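Local coordinates for acyl-CoA dehydrogenase (Mycobacterium thermoresistibile, PDB 3PFD), which probably catalyses the FAD-dependent oxidation of saturated acyl-CoA thioesters to 2,3-dehydroacyl-CoA, at residues C[58-62]-C[63-67]; C[92-95]-C[96-99]. One frame throughout, in Å; residues are numbered along the deposited sequence.

Overall arrangement
Both contacts are local and lie in the helical N-terminal domain of the acyl-CoA dehydrogenase fold. Interaction 1 comes first along the chain. It ends helix 53-61 and turns the chain into the loop that runs to helix 80-91. Ser-65 O and Asn-104 hold this turn against helix 95-114. Interaction 2 follows helix 80-91. There a short connection, 92-94, leads into the first turn of helix 95-114. Ser-98 and Gln-262 join that turn to helix 256-280. The two contacts are in series and neither nests in the other. Their centres lie about 14 Å apart. The two turns touch where Leu-59 CD1 packs 4.2 Å from Ala-97 O.

Interaction 1 of 2, residues C[58-62]-C[63-67]; sequences ALNSS and GFSAI
A Schellman motif ends helix 53-61, with Leu-59 O taking the N-H of Phe-64 at 2.8 Å. The bond is fairly straight, with an N-H...O angle of 151°. The second bond of the motif is weak and runs from Gly-63 N to Asn-60 O at 3.3 Å. Gly-63 has positive phi, 68°, which glycine tolerates well, and this turns the chain out of the helix.

Side chains fasten the same turn. Leu-59 and Phe-64 cross at about a right angle, and Leu-59 CD2 lies against Phe-64 CB at 3.8 Å. Leu-59 also reaches Ile-100 and Pro-101 of helix 95-114, while Phe-64 touches Leu-26 and Val-86. Ser-62 OG sits at the edge of the Phe-64 ring, near its plane, 3.1 Å from Phe-64 CD2. Ser-62 OG also donates to Ala-58 O at 2.9 Å. With chi1 at 72°, the hydroxyl turns back toward this carbonyl one turn earlier. Ser-62 N also bonds to Ala-58 O, from the opposite face of the carbonyl plane. Ser-65 OG reaches back to Asn-60 OD1 in a weak bond of 3.2 Å. Ser-65 O accepts from Asn-104 ND2, which ties the turn to helix 95-114.

Ala-58 O thus has two donors, Leu-59 O one good one and Asn-60 O a weak one. Backbone and hydroxyl donors pair the helix-end carbonyls as the chain leaves the helix, and the Leu-59 to Phe-64 contact covers one side of the turn.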
loop_
_atom_site.group_PDB
_atom_site.type_symbol
_atom_site.label_atom_id
_atom_site.label_comp_id
_atom_site.label_asym_id
_atom_site.label_seq_id
_atom_site.Cartn_x
_atom_site.Cartn_y
_atom_site.Cartn_z
ATOM N N ALA C 58 -39.189 -8.675 5.079
ATOM C CA ALA C 58 -38.992 -7.683 6.129
ATOM C C ALA C 58 -38.814 -6.280 5.541
ATOM O O ALA C 58 -39.399 -5.313 6.032
ATOM C CB ALA C 58 -37.800 -8.068 6.985
ATOM N N LEU C 59 -38.022 -6.180 4.477
ATOM C CA LEU C 59 -37.783 -4.893 3.834
ATOM C C LEU C 59 -39.075 -4.355 3.206
ATOM O O LEU C 59 -39.412 -3.199 3.425
ATOM C CB LEU C 59 -36.612 -4.967 2.829
ATOM C CG LEU C 59 -35.193 -5.188 3.410
ATOM C CD1 LEU C 59 -34.180 -5.610 2.333
ATOM C CD2 LEU C 59 -34.644 -3.968 4.179
ATOM N N ASN C 60 -39.796 -5.211 2.468
ATOM C CA ASN C 60 -41.056 -4.857 1.808
ATOM C C ASN C 60 -42.120 -4.388 2.804
ATOM O O ASN C 60 -42.783 -3.365 2.580
ATOM C CB ASN C 60 -41.627 -6.054 1.005
ATOM C CG ASN C 60 -40.952 -6.256 -0.349
ATOM O OD1 ASN C 60 -40.279 -5.367 -0.882
ATOM N ND2 ASN C 60 -41.142 -7.437 -0.918
ATOM N N SER C 61 -42.291 -5.136 3.893
ATOM C CA SER C 61 -43.362 -4.836 4.841
ATOM C C SER C 61 -43.046 -3.682 5.805
ATOM O O SER C 61 -43.954 -3.033 6.302
ATOM C CB SER C 61 -43.832 -6.097 5.577
ATOM O OG SER C 61 -42.903 -6.510 6.561
ATOM N N SER C 62 -41.772 -3.404 6.062
ATOM C CA SER C 62 -41.438 -2.216 6.834
ATOM C C SER C 62 -41.179 -0.998 5.921
ATOM O O SER C 62 -40.810 0.070 6.406
ATOM C CB SER C 62 -40.247 -2.476 7.734
ATOM O OG SER C 62 -39.074 -2.570 6.935
ATOM N N GLY C 63 -41.378 -1.170 4.610
ATOM C CA GLY C 63 -41.213 -0.090 3.636
ATOM C C GLY C 63 -39.782 0.389 3.436
ATOM O O GLY C 63 -39.569 1.546 3.137
ATOM N N PHE C 64 -38.810 -0.505 3.603
ATOM C CA PHE C 64 -37.393 -0.167 3.422
ATOM C C PHE C 64 -36.785 -0.602 2.088
ATOM O O PHE C 64 -35.589 -0.418 1.864
ATOM C CB PHE C 64 -36.546 -0.700 4.588
ATOM C CG PHE C 64 -36.501 0.224 5.766
ATOM C CD1 PHE C 64 -35.867 1.462 5.675
ATOM C CD2 PHE C 64 -37.096 -0.130 6.972
ATOM C CE1 PHE C 64 -35.836 2.326 6.760
ATOM C CE2 PHE C 64 -37.055 0.727 8.061
ATOM C CZ PHE C 64 -36.425 1.962 7.951
ATOM N N SER C 65 -37.605 -1.123 1.179
ATOM C CA SER C 65 -37.057 -1.790 0.001
ATOM C C SER C 65 -36.735 -0.879 -1.179
ATOM O O SER C 65 -35.954 -1.262 -2.059
ATOM C CB SER C 65 -37.972 -2.922 -0.443
ATOM O OG SER C 65 -39.113 -2.387 -1.071
ATOM N N ALA C 66 -37.349 0.302 -1.229
ATOM C CA ALA C 66 -37.103 1.225 -2.342
ATOM C C ALA C 66 -37.457 2.661 -1.949
ATOM O O ALA C 66 -38.319 3.299 -2.594
ATOM C CB ALA C 66 -37.901 0.774 -3.601
ATOM N N ILE C 67 -36.806 3.161 -0.895
ATOM C CA ILE C 67 -37.217 4.434 -0.282
ATOM C C ILE C 67 -36.974 5.669 -1.150
ATOM O O ILE C 67 -37.487 6.737 -0.847
ATOM C CB ILE C 67 -36.624 4.647 1.130
ATOM C CG1 ILE C 67 -35.118 4.926 1.057
ATOM C CG2 ILE C 67 -36.964 3.452 2.038
ATOM C CD1 ILE C 67 -34.459 5.056 2.409
#

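Interaction 2 of 2, residues C[92-95]-C[96-99]; sequences RVDC and SASL
The backbone is extended at Asp-94 and helical from Cys-95, and Ser-98 N bonds to Asp-94 O at 3.1 Å to form the first helical turn. Asp-94 is the N-cap. Asp-94 OD1 accepts from Ala-97 N at 2.8 Å, with an almost straight N-H...O angle of 172°. The N-H comes from above the carboxylate plane, 59° out of it. The side chain turns CG away from its own backbone N, and this chi1 of 180° swings the carboxylate toward Ala-97 N. Asp-94 CG also lies 3.6 Å from Ala-97 CB.

One residue on, Ser-98 OG donates to Cys-95 O at 2.6 Å, in the carbonyl plane and on a lone pair. Leu-99 N adds a weak bond to the same oxygen. Ser-98 OG is also bonded to Gln-262 of helix 256-280, a helix that Cys-95 touches too. The buried carboxylate would probably be stabilised by the positive end of the helix dipole. This is an aspartate N-cap that starts helix 95-114, where the Leu-99 side chain lies about 7 Å from the bound reduced flavin adenine dinucleotide.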
loop_
_atom_site.group_PDB
_atom_site.type_symbol
_atom_site.label_atom_id
_atom_site.label_comp_id
_atom_site.label_asym_id
_atom_site.label_seq_id
_atom_site.Cartn_x
_atom_site.Cartn_y
_atom_site.Cartn_z
ATOM N N ARG C 92 -24.016 -4.410 5.880
ATOM C CA ARG C 92 -23.325 -4.713 7.130
ATOM C C ARG C 92 -23.630 -6.122 7.618
ATOM O O ARG C 92 -22.778 -6.727 8.295
ATOM C CB ARG C 92 -23.742 -3.697 8.213
ATOM C CG ARG C 92 -22.929 -3.701 9.504
ATOM C CD ARG C 92 -23.260 -2.486 10.378
ATOM N NE ARG C 92 -22.795 -2.725 11.738
ATOM C CZ ARG C 92 -23.485 -3.382 12.679
ATOM N NH1 ARG C 92 -24.736 -3.812 12.454
ATOM N NH2 ARG C 92 -22.931 -3.582 13.879
ATOM N N VAL C 93 -24.834 -6.632 7.339
ATOM C CA VAL C 93 -25.178 -7.998 7.792
ATOM C C VAL C 93 -25.368 -9.011 6.651
ATOM O O VAL C 93 -25.196 -10.236 6.852
ATOM C CB VAL C 93 -26.383 -8.043 8.782
ATOM C CG1 VAL C 93 -26.122 -7.177 10.062
ATOM C CG2 VAL C 93 -27.706 -7.641 8.100
ATOM N N ASP C 94 -25.703 -8.515 5.454
ATOM C CA ASP C 94 -25.923 -9.423 4.339
ATOM C C ASP C 94 -25.897 -8.672 3.027
ATOM O O ASP C 94 -26.820 -7.921 2.705
ATOM C CB ASP C 94 -27.262 -10.133 4.524
ATOM C CG ASP C 94 -27.582 -11.081 3.420
ATOM O OD1 ASP C 94 -27.143 -10.859 2.263
ATOM O OD2 ASP C 94 -28.331 -12.033 3.704
ATOM N N CYS C 95 -24.828 -8.872 2.273
ATOM C CA CYS C 95 -24.619 -8.081 1.066
ATOM C C CYS C 95 -25.609 -8.496 -0.015
ATOM O O CYS C 95 -26.152 -7.628 -0.705
ATOM C CB CYS C 95 -23.177 -8.190 0.594
ATOM S SG CYS C 95 -22.692 -7.077 -0.745
ATOM N N SER C 96 -25.907 -9.792 -0.141
ATOM C CA SER C 96 -26.947 -10.182 -1.123
ATOM C C SER C 96 -28.265 -9.451 -0.871
ATOM O O SER C 96 -28.904 -8.975 -1.799
ATOM C CB SER C 96 -27.161 -11.687 -1.186
ATOM O OG SER C 96 -25.962 -12.356 -1.552
ATOM N N ALA C 97 -28.669 -9.386 0.392
ATOM C CA ALA C 97 -29.883 -8.682 0.784
ATOM C C ALA C 97 -29.836 -7.196 0.436
ATOM O O ALA C 97 -30.850 -6.633 -0.008
ATOM C CB ALA C 97 -30.162 -8.892 2.296
ATOM N N SER C 98 -28.672 -6.559 0.659
ATOM C CA SER C 98 -28.489 -5.134 0.349
ATOM C C SER C 98 -28.775 -4.809 -1.124
ATOM O O SER C 98 -29.131 -3.680 -1.465
ATOM C CB SER C 98 -27.077 -4.622 0.758
ATOM O OG SER C 98 -26.084 -5.032 -0.183
ATOM N N LEU C 99 -28.648 -5.815 -1.987
ATOM C CA LEU C 99 -28.888 -5.611 -3.413
ATOM C C LEU C 99 -30.382 -5.470 -3.758
ATOM O O LEU C 99 -30.727 -5.083 -4.878
ATOM C CB LEU C 99 -28.216 -6.730 -4.224
ATOM C CG LEU C 99 -26.680 -6.635 -4.316
ATOM C CD1 LEU C 99 -26.069 -7.954 -4.786
ATOM C CD2 LEU C 99 -26.286 -5.522 -5.271
#